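Local coordinates for protein sucrose 6(F)-phosphate phosphorylase (Thermoanaerobacterium thermosaccharolyticum DSM 571, PDB 6S9V) that belongs to the alpha-amylase type of TIM-barrel enzymes and carries an antiparallel beta sheet after the barrel, at residues E165-T170 and E178-D183; L250-S255 and Y271-P276; N445-F450 and K473-F478. All blocks are in the same frame, centred on the assembly; numbering follows the deposited sequence. Where two conformers were deposited one is given.

Interaction 1: residues E165-T170 and E178-D183; sequences EKVWTT and EQIDLD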
loop_
_atom_site.group_PDB
_atom_site.type_symbol
_atom_site.label_atom_id
_atom_site.label_comp_id
_atom_site.label_asym_id
_atom_site.label_seq_id
_atom_site.Cartn_x
_atom_site.Cartn_y
_atom_site.Cartn_z
ATOM N N GLU A 165 -7.382 -30.424 -13.320
ATOM C CA GLU A 165 -7.885 -29.945 -12.042
ATOM C C GLU A 165 -7.916 -28.428 -12.051
ATOM O O GLU A 165 -6.934 -27.781 -12.437
ATOM C CB GLU A 165 -7.034 -30.428 -10.863
ATOM C CG GLU A 165 -7.652 -30.094 -9.509
ATOM C CD GLU A 165 -8.115 -31.318 -8.750
ATOM O OE1 GLU A 165 -7.314 -32.265 -8.596
ATOM O OE2 GLU A 165 -9.284 -31.337 -8.310
ATOM N N LYS A 166 -9.026 -27.869 -11.594
ATOM C CA LYS A 166 -9.178 -26.432 -11.445
ATOM C C LYS A 166 -8.960 -26.044 -9.993
ATOM O O LYS A 166 -9.422 -26.735 -9.081
ATOM C CB LYS A 166 -10.570 -25.988 -11.896
ATOM C CG LYS A 166 -10.806 -26.136 -13.384
ATOM C CD LYS A 166 -12.190 -25.642 -13.772
ATOM C CE LYS A 166 -12.317 -25.494 -15.279
ATOM N NZ LYS A 166 -12.574 -26.791 -15.936
ATOM N N VAL A 167 -8.215 -24.958 -9.786
ATOM C CA VAL A 167 -8.023 -24.379 -8.465
ATOM C C VAL A 167 -8.278 -22.882 -8.567
ATOM O O VAL A 167 -8.094 -22.266 -9.623
ATOM C CB VAL A 167 -6.616 -24.644 -7.877
ATOM C CG1 VAL A 167 -6.370 -26.136 -7.747
ATOM C CG2 VAL A 167 -5.553 -23.985 -8.729
ATOM N N TRP A 168 -8.699 -22.296 -7.454
ATOM C CA TRP A 168 -9.033 -20.882 -7.433
ATOM C C TRP A 168 -7.782 -20.030 -7.613
ATOM O O TRP A 168 -6.752 -20.257 -6.964
ATOM C CB TRP A 168 -9.737 -20.545 -6.118
ATOM C CG TRP A 168 -10.731 -19.440 -6.231
ATOM C CD1 TRP A 168 -10.565 -18.134 -5.867
ATOM C CD2 TRP A 168 -12.044 -19.540 -6.789
ATOM N NE1 TRP A 168 -11.709 -17.417 -6.142
ATOM C CE2 TRP A 168 -12.628 -18.260 -6.714
ATOM C CE3 TRP A 168 -12.783 -20.591 -7.341
ATOM C CZ2 TRP A 168 -13.925 -18.004 -7.162
ATOM C CZ3 TRP A 168 -14.072 -20.334 -7.789
ATOM C CH2 TRP A 168 -14.626 -19.049 -7.696
ATOM N N THR A 169 -7.880 -19.038 -8.501
ATOM C CA THR A 169 -6.798 -18.082 -8.742
ATOM C C THR A 169 -7.475 -16.730 -8.959
ATOM O O THR A 169 -7.949 -16.442 -10.063
ATOM C CB THR A 169 -5.927 -18.481 -9.933
ATOM O OG1 THR A 169 -6.715 -18.545 -11.133
ATOM C CG2 THR A 169 -5.292 -19.847 -9.686
ATOM N N THR A 170 -7.542 -15.924 -7.894
ATOM C CA THR A 170 -8.191 -14.618 -7.975
ATOM C C THR A 170 -7.460 -13.693 -8.936
ATOM O O THR A 170 -8.092 -12.936 -9.679
ATOM C CB THR A 170 -8.255 -13.981 -6.583
ATOM O OG1 THR A 170 -9.118 -14.747 -5.739
ATOM C CG2 THR A 170 -8.759 -12.547 -6.659
ATOM N N GLU A 178 0.037 -17.635 -12.220
ATOM C CA GLU A 178 1.157 -17.921 -11.336
ATOM C C GLU A 178 0.773 -17.864 -9.871
ATOM O O GLU A 178 1.553 -18.314 -9.024
ATOM C CB GLU A 178 2.287 -16.921 -11.576
ATOM C CG GLU A 178 2.950 -17.041 -12.939
ATOM C CD GLU A 178 3.773 -18.302 -13.100
ATOM O OE1 GLU A 178 4.319 -18.800 -12.087
ATOM O OE2 GLU A 178 3.905 -18.773 -14.255
ATOM N N GLN A 179 -0.393 -17.304 -9.559
ATOM C CA GLN A 179 -0.796 -16.999 -8.192
ATOM C C GLN A 179 -1.947 -17.917 -7.801
ATOM O O GLN A 179 -3.078 -17.745 -8.273
ATOM C CB GLN A 179 -1.186 -15.526 -8.071
ATOM C CG GLN A 179 -0.005 -14.556 -8.252
ATOM C CD GLN A 179 -0.455 -13.146 -8.621
ATOM O OE1 GLN A 179 -1.105 -12.941 -9.644
ATOM N NE2 GLN A 179 -0.085 -12.170 -7.801
ATOM N N ILE A 180 -1.656 -18.897 -6.948
ATOM C CA ILE A 180 -2.644 -19.875 -6.505
ATOM C C ILE A 180 -3.197 -19.436 -5.157
ATOM O O ILE A 180 -2.432 -19.211 -4.210
ATOM C CB ILE A 180 -2.033 -21.283 -6.395
ATOM C CG1 ILE A 180 -1.269 -21.665 -7.668
ATOM C CG2 ILE A 180 -3.137 -22.296 -6.085
ATOM C CD1 ILE A 180 -2.070 -21.524 -8.944
ATOM N N ASP A 181 -4.518 -19.344 -5.052
ATOM C CA ASP A 181 -5.125 -18.898 -3.805
ATOM C C ASP A 181 -4.921 -19.937 -2.708
ATOM O O ASP A 181 -5.003 -21.146 -2.947
ATOM C CB ASP A 181 -6.621 -18.626 -3.984
ATOM C CG ASP A 181 -6.905 -17.289 -4.641
ATOM O OD1 ASP A 181 -6.171 -16.917 -5.575
ATOM O OD2 ASP A 181 -7.891 -16.623 -4.246
ATOM N N LEU A 182 -4.634 -19.449 -1.502
ATOM C CA LEU A 182 -4.522 -20.279 -0.314
ATOM C C LEU A 182 -5.880 -20.427 0.356
ATOM O O LEU A 182 -6.686 -19.493 0.366
ATOM C CB LEU A 182 -3.532 -19.668 0.678
ATOM C CG LEU A 182 -2.076 -19.553 0.216
ATOM C CD1 LEU A 182 -1.284 -18.662 1.163
ATOM C CD2 LEU A 182 -1.460 -20.932 0.129
ATOM N N ASP A 183 -6.133 -21.608 0.913
ATOM C CA ASP A 183 -7.347 -21.852 1.690
ATOM C C ASP A 183 -7.039 -21.505 3.143
ATOM O O ASP A 183 -6.405 -22.288 3.855
ATOM C CB ASP A 183 -7.799 -23.298 1.545
ATOM C CG ASP A 183 -9.084 -23.588 2.301
ATOM O OD1 ASP A 183 -9.591 -22.686 2.995
ATOM O OD2 ASP A 183 -9.578 -24.724 2.202
HETATM O O HOH W 1 -6.534 -22.151 -4.838
#
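Thr170 and Asp181 carry the polar side of this contact, because the Asp181 carboxylate reaches over to the end of 165-170 and takes two hydrogen bonds from the one threonine. Thr170 N donates to Asp181 OD1 at 2.9 Å, nearly straight at 170° but from above the carboxylate plane. Thr170 OG1 gives its proton to Asp181 OD2 at 2.7 Å, on the syn side and close to that plane. OD2 also forms a salt bridge with Lys218, which probably keeps the aspartate charged. Between the backbones, Asp181 N donates to Trp168 O (3.1 Å), and a water bridges the same Trp168 O to Asp181 O. The Trp168 ring turns its edge to the carboxylate, CD1 lying 3.5 Å from Asp181 OD2.

The apolar part gathers round Ile180. Its CG2 meets Val167 CG2 at 4.0 Å, while its CD1 lies 3.7 Å from Thr169 CG2; Thr169 turns its hydroxyl to Ser154 instead.

The two short strands run almost at right angles (82°), in the long excursion between the third and fourth barrel strands, the position of domain B in alpha-amylase-type enzymes. Strand 164-168 pairs with 153-157 and strand 179-181 with 101-103, and Phe109 of helix 107-115 touches both Val167 and Ile180.

Interaction 2: residues L250-S255 and Y271-P276; sequences LLEVHS and YDFILP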
loop_
_atom_site.group_PDB
_atom_site.type_symbol
_atom_site.label_atom_id
_atom_site.label_comp_id
_atom_site.label_asym_id
_atom_site.label_seq_id
_atom_site.Cartn_x
_atom_site.Cartn_y
_atom_site.Cartn_z
ATOM N N LEU A 250 -0.927 -4.404 9.171
ATOM C CA LEU A 250 -1.451 -3.295 8.378
ATOM C C LEU A 250 -2.268 -3.910 7.247
ATOM O O LEU A 250 -1.720 -4.615 6.393
ATOM C CB LEU A 250 -0.310 -2.429 7.840
ATOM C CG LEU A 250 -0.623 -1.308 6.855
ATOM C CD1 LEU A 250 -1.719 -0.385 7.345
ATOM C CD2 LEU A 250 0.668 -0.534 6.584
ATOM N N LEU A 251 -3.580 -3.699 7.273
ATOM C CA LEU A 251 -4.476 -4.311 6.301
ATOM C C LEU A 251 -4.605 -3.429 5.069
ATOM O O LEU A 251 -4.832 -2.224 5.183
ATOM C CB LEU A 251 -5.857 -4.560 6.903
ATOM C CG LEU A 251 -5.950 -5.599 8.019
ATOM C CD1 LEU A 251 -5.010 -5.345 9.172
ATOM C CD2 LEU A 251 -7.409 -5.667 8.502
ATOM N N GLU A 252 -4.472 -4.042 3.894
ATOM C CA GLU A 252 -4.683 -3.358 2.622
ATOM C C GLU A 252 -6.044 -3.759 2.075
ATOM O O GLU A 252 -6.223 -4.890 1.621
ATOM C CB GLU A 252 -3.595 -3.707 1.615
ATOM C CG GLU A 252 -3.857 -3.119 0.224
ATOM C CD GLU A 252 -4.223 -4.170 -0.820
ATOM O OE1 GLU A 252 -3.608 -5.250 -0.837
ATOM O OE2 GLU A 252 -5.153 -3.918 -1.617
ATOM N N VAL A 253 -6.994 -2.827 2.107
ATOM C CA VAL A 253 -8.357 -3.078 1.659
ATOM C C VAL A 253 -8.781 -1.878 0.820
ATOM O O VAL A 253 -8.887 -0.762 1.341
ATOM C CB VAL A 253 -9.332 -3.286 2.830
ATOM C CG1 VAL A 253 -10.776 -3.479 2.343
ATOM C CG2 VAL A 253 -8.900 -4.480 3.668
ATOM N N HIS A 254 -9.006 -2.103 -0.470
ATOM C CA HIS A 254 -9.636 -1.118 -1.341
ATOM C C HIS A 254 -11.133 -1.406 -1.326
ATOM O O HIS A 254 -11.588 -2.395 -1.908
ATOM C CB HIS A 254 -9.063 -1.196 -2.749
ATOM C CG HIS A 254 -7.647 -0.726 -2.841
ATOM N ND1 HIS A 254 -7.290 0.591 -2.651
ATOM C CD2 HIS A 254 -6.495 -1.401 -3.064
ATOM C CE1 HIS A 254 -5.982 0.713 -2.790
ATOM N NE2 HIS A 254 -5.477 -0.480 -3.045
ATOM N N SER A 255 -11.901 -0.551 -0.658
ATOM C CA SER A 255 -13.333 -0.774 -0.522
ATOM C C SER A 255 -14.013 0.558 -0.230
ATOM O O SER A 255 -13.362 1.595 -0.097
ATOM C CB SER A 255 -13.632 -1.794 0.582
ATOM O OG SER A 255 -15.028 -2.009 0.698
ATOM N N TYR A 271 -4.766 1.565 5.590
ATOM C CA TYR A 271 -4.201 2.594 4.739
ATOM C C TYR A 271 -5.235 3.679 4.474
ATOM O O TYR A 271 -6.418 3.392 4.268
ATOM C CB TYR A 271 -3.759 2.023 3.396
ATOM C CG TYR A 271 -2.470 1.251 3.420
ATOM C CD1 TYR A 271 -1.250 1.912 3.486
ATOM C CD2 TYR A 271 -2.469 -0.133 3.340
ATOM C CE1 TYR A 271 -0.061 1.211 3.489
ATOM C CE2 TYR A 271 -1.289 -0.844 3.347
ATOM C CZ TYR A 271 -0.086 -0.166 3.417
ATOM O OH TYR A 271 1.094 -0.865 3.425
ATOM N N ASP A 272 -4.776 4.918 4.419
ATOM C CA ASP A 272 -5.645 6.026 4.039
ATOM C C ASP A 272 -5.696 6.071 2.514
ATOM O O ASP A 272 -4.853 6.684 1.865
ATOM C CB ASP A 272 -5.140 7.336 4.627
ATOM C CG ASP A 272 -6.150 8.462 4.478
ATOM O OD1 ASP A 272 -6.972 8.392 3.543
ATOM O OD2 ASP A 272 -6.138 9.401 5.305
ATOM N N PHE A 273 -6.687 5.394 1.936
ATOM C CA PHE A 273 -6.848 5.358 0.484
ATOM C C PHE A 273 -7.768 6.454 -0.044
ATOM O O PHE A 273 -8.040 6.492 -1.253
ATOM C CB PHE A 273 -7.363 3.985 0.051
ATOM C CG PHE A 273 -6.306 2.887 0.089
ATOM C CD1 PHE A 273 -5.009 3.110 -0.378
ATOM C CD2 PHE A 273 -6.618 1.638 0.599
ATOM C CE1 PHE A 273 -4.055 2.101 -0.350
ATOM C CE2 PHE A 273 -5.669 0.623 0.633
ATOM C CZ PHE A 273 -4.388 0.850 0.163
ATOM N N ILE A 274 -8.240 7.345 0.819
ATOM C CA ILE A 274 -9.087 8.467 0.413
ATOM C C ILE A 274 -8.251 9.730 0.234
ATOM O O ILE A 274 -8.543 10.555 -0.648
ATOM C CB ILE A 274 -10.208 8.681 1.439
ATOM C CG1 ILE A 274 -11.199 7.516 1.387
ATOM C CG2 ILE A 274 -10.945 9.988 1.192
ATOM C CD1 ILE A 274 -12.078 7.404 2.612
ATOM N N LEU A 275 -7.220 9.901 1.061
ATOM C CA LEU A 275 -6.408 11.113 0.991
ATOM C C LEU A 275 -5.717 11.323 -0.354
ATOM O O LEU A 275 -5.601 12.487 -0.775
ATOM C CB LEU A 275 -5.361 11.091 2.107
ATOM C CG LEU A 275 -4.600 12.389 2.367
ATOM C CD1 LEU A 275 -5.485 13.464 2.963
ATOM C CD2 LEU A 275 -3.397 12.111 3.265
ATOM N N PRO A 276 -5.195 10.300 -1.039
ATOM C CA PRO A 276 -4.463 10.586 -2.297
ATOM C C PRO A 276 -5.305 11.345 -3.317
ATOM O O PRO A 276 -4.862 12.375 -3.844
ATOM C CB PRO A 276 -4.045 9.188 -2.783
ATOM C CG PRO A 276 -3.989 8.355 -1.512
ATOM C CD PRO A 276 -5.121 8.877 -0.666
HETATM O O HOH W 2 -6.629 -0.488 4.018
#
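His254 and Phe273 stack face to face, with ring centroids 3.9 Å apart and planes at 29°. CE1 of the imidazole sits over the centre of the phenyl ring, 3.4 Å from Phe273 CZ, and CB of Tyr271 lies against the opposite face, toward the rim. A hydrogen bond from His254 ND1 to Asp317 helps fix how the imidazole is turned.

Most of the other contacts are apolar. Leu250, whose CG stands anti to its N (chi1 173°), lays its branched end over one face of the Tyr271 ring as a CH-pi contact, CG 4.0 Å from the centroid. Leu250 CD2 reaches on to Tyr271 CZ at 3.3 Å. Glu252 presents CA to the tyrosine edge and CG to the phenylalanine edge; its OE1 accepts from Ala212 N.

Water joins the backbones: one molecule donates to Leu251 O (2.8 Å) and accepts from Val253 N and Tyr271 N.

Strands 248-251 and 269-271 are the fifth and sixth of the TIM barrel, linked through helix 257-265 in a beta-alpha-beta crossover. A bound BTB molecule near Glu252 and a sulfate near His254 sit beside their C-terminal ends, where TIM-barrel enzymes have their active site. Tyr271 also packs on Phe303 of the next strand, and Asp272 OD1 caps helix 275-285.

Interaction 3: residues N445-F450 and K473-F478; sequences NEYEAF and KRCSLF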
loop_
_atom_site.group_PDB
_atom_site.type_symbol
_atom_site.label_atom_id
_atom_site.label_comp_id
_atom_site.label_asym_id
_atom_site.label_seq_id
_atom_site.Cartn_x
_atom_site.Cartn_y
_atom_site.Cartn_z
ATOM N N ASN A 445 9.924 14.871 10.951
ATOM C CA ASN A 445 10.524 13.906 11.867
ATOM C C ASN A 445 11.070 14.551 13.131
ATOM O O ASN A 445 11.156 13.886 14.170
ATOM C CB ASN A 445 11.668 13.148 11.195
ATOM C CG ASN A 445 11.180 12.196 10.137
ATOM O OD1 ASN A 445 10.003 11.828 10.117
ATOM N ND2 ASN A 445 12.084 11.786 9.242
ATOM N N GLU A 446 11.476 15.817 13.062
ATOM C CA GLU A 446 12.198 16.440 14.162
ATOM C C GLU A 446 11.305 17.271 15.069
ATOM O O GLU A 446 11.532 17.310 16.282
ATOM C CB GLU A 446 13.316 17.354 13.634
ATOM C CG GLU A 446 14.466 16.655 12.917
ATOM C CD GLU A 446 15.373 17.637 12.174
ATOM O OE1 GLU A 446 15.015 18.829 12.097
ATOM O OE2 GLU A 446 16.447 17.224 11.676
ATOM N N TYR A 447 10.291 17.940 14.530
ATOM C CA TYR A 447 9.554 18.899 15.337
ATOM C C TYR A 447 8.548 18.185 16.231
ATOM O O TYR A 447 7.707 17.420 15.756
ATOM C CB TYR A 447 8.864 19.939 14.465
ATOM C CG TYR A 447 8.505 21.155 15.289
ATOM C CD1 TYR A 447 9.496 21.985 15.802
ATOM C CD2 TYR A 447 7.188 21.437 15.604
ATOM C CE1 TYR A 447 9.174 23.085 16.584
ATOM C CE2 TYR A 447 6.860 22.529 16.377
ATOM C CZ TYR A 447 7.849 23.346 16.864
ATOM O OH TYR A 447 7.504 24.420 17.642
ATOM N N GLU A 448 8.616 18.473 17.526
ATOM C CA GLU A 448 7.932 17.657 18.523
ATOM C C GLU A 448 6.417 17.825 18.512
ATOM O O GLU A 448 5.710 16.947 19.026
ATOM C CB GLU A 448 8.499 17.997 19.903
ATOM C CG GLU A 448 10.006 17.734 20.047
ATOM C CD GLU A 448 10.910 18.870 19.533
ATOM O OE1 GLU A 448 10.448 19.743 18.755
ATOM O OE2 GLU A 448 12.103 18.885 19.920
ATOM N N ALA A 449 5.898 18.910 17.929
ATOM C CA ALA A 449 4.464 19.173 17.989
ATOM C C ALA A 449 3.646 18.097 17.285
ATOM O O ALA A 449 2.480 17.875 17.638
ATOM C CB ALA A 449 4.153 20.544 17.381
ATOM N N PHE A 450 4.215 17.438 16.272
ATOM C CA PHE A 450 3.463 16.414 15.554
ATOM C C PHE A 450 3.098 15.240 16.449
ATOM O O PHE A 450 2.231 14.441 16.085
ATOM C CB PHE A 450 4.263 15.908 14.353
ATOM C CG PHE A 450 4.439 16.934 13.281
ATOM C CD1 PHE A 450 3.372 17.306 12.475
ATOM C CD2 PHE A 450 5.671 17.528 13.072
ATOM C CE1 PHE A 450 3.533 18.254 11.481
ATOM C CE2 PHE A 450 5.836 18.476 12.070
ATOM C CZ PHE A 450 4.766 18.842 11.284
ATOM N N LYS A 473 5.849 23.697 22.143
ATOM C CA LYS A 473 6.069 23.571 20.713
ATOM C C LYS A 473 4.733 23.643 19.984
ATOM O O LYS A 473 3.732 23.078 20.433
ATOM C CB LYS A 473 6.765 22.247 20.385
ATOM C CG LYS A 473 8.004 21.939 21.226
ATOM C CD LYS A 473 9.134 22.935 21.023
ATOM C CE LYS A 473 10.423 22.428 21.666
ATOM N NZ LYS A 473 11.512 23.445 21.668
ATOM N N ARG A 474 4.727 24.328 18.848
ATOM C CA ARG A 474 3.527 24.424 18.036
ATOM C C ARG A 474 3.982 24.723 16.618
ATOM O O ARG A 474 4.897 25.527 16.425
ATOM C CB ARG A 474 2.587 25.512 18.553
ATOM C CG ARG A 474 1.345 25.718 17.716
ATOM C CD ARG A 474 0.541 26.896 18.230
ATOM N NE ARG A 474 1.280 28.147 18.104
ATOM C CZ ARG A 474 1.328 28.868 16.987
ATOM N NH1 ARG A 474 0.677 28.462 15.905
ATOM N NH2 ARG A 474 2.025 29.995 16.951
ATOM N N CYS A 475 3.362 24.072 15.644
ATOM C CA CYS A 475 3.620 24.375 14.240
ATOM C C CYS A 475 2.301 24.470 13.491
ATOM O O CYS A 475 1.423 23.615 13.654
ATOM C CB CYS A 475 4.538 23.329 13.586
ATOM S SG CYS A 475 4.023 21.606 13.656
ATOM N N SER A 476 2.160 25.525 12.688
ATOM C CA SER A 476 0.922 25.836 11.981
ATOM C C SER A 476 1.226 25.912 10.492
ATOM O O SER A 476 1.988 26.779 10.053
ATOM C CB SER A 476 0.318 27.148 12.475
ATOM O OG SER A 476 0.042 27.068 13.860
ATOM N N LEU A 477 0.648 24.989 9.737
ATOM C CA LEU A 477 0.749 24.994 8.287
ATOM C C LEU A 477 -0.213 26.020 7.716
ATOM O O LEU A 477 -1.383 26.071 8.106
ATOM C CB LEU A 477 0.419 23.604 7.743
ATOM C CG LEU A 477 0.263 23.458 6.226
ATOM C CD1 LEU A 477 1.604 23.675 5.533
ATOM C CD2 LEU A 477 -0.331 22.097 5.868
ATOM N N PHE A 478 0.276 26.841 6.794
ATOM C CA PHE A 478 -0.594 27.701 6.011
ATOM C C PHE A 478 -0.274 27.490 4.541
ATOM O O PHE A 478 0.886 27.618 4.139
ATOM C CB PHE A 478 -0.432 29.174 6.371
ATOM C CG PHE A 478 -1.316 30.078 5.568
ATOM C CD1 PHE A 478 -0.894 30.587 4.350
ATOM C CD2 PHE A 478 -2.589 30.384 6.010
ATOM C CE1 PHE A 478 -1.715 31.398 3.607
ATOM C CE2 PHE A 478 -3.415 31.208 5.261
ATOM C CZ PHE A 478 -2.978 31.705 4.060
#
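The five-stranded antiparallel sheet that follows the TIM barrel meets the 3-10 turn that follows helix 432-446 here, through Tyr447, Ala449 and Phe450 on one side and strand 473-480, the middle strand of that sheet, on the other. Tyr447 is the first residue to leave the helical conformation, and its CG stands anti to the backbone N (chi1 -161°), which carries the phenol to the strand. There Tyr447 OH accepts a hydrogen bond from Arg474 N at 3.0 Å, somewhat bent at 143°, and also bonds to Ile491 O of the adjoining strand. The hydroxyl thus ties together two neighbouring strands, and Tyr490 meets the Tyr447 ring edge-to-face. Tyr447 CE2 packs against Cys475 CB at 3.7 Å.

At the more open side, the Lys473 chain runs past Glu448, with Lys473 CE 4.0 Å from Glu448 OE1; the charged atoms stay 4.8 Å apart, OE1 to NZ, too far for a salt bridge.

Ala449 points its methyl at the strand and touches Cys475 SG at 3.9 Å. Phe384 of helix 372-384 packs against both Phe450 and Cys475. The thiol lies over one face of the Phe450 ring as a sulfur-aromatic contact, Cys475 SG being 4.0 Å from the centroid and 22° off the ring normal.

How the interactions relate
Interaction 2 lies near the centre of the chain, about 7 Å from it, whereas interactions 1 and 3 lie on opposite sides of the chain's centre, their own centres about 48 Å apart. Interactions 1 and 2 are buried and both belong to the alpha-amylase-type catalytic domain; interaction 3 is partly buried and involves the sheet after the barrel. The three hold different elements: two short strands outside the barrel, two successive barrel strands at their ends, and a helix exit against a sheet. Chemistry follows place. An aspartate carboxylate bonded to a backbone N-H and a hydroxyl dominates interaction 1, rings and water dominate interaction 2, and a phenol with a thiol and aromatic packing serves interaction 3.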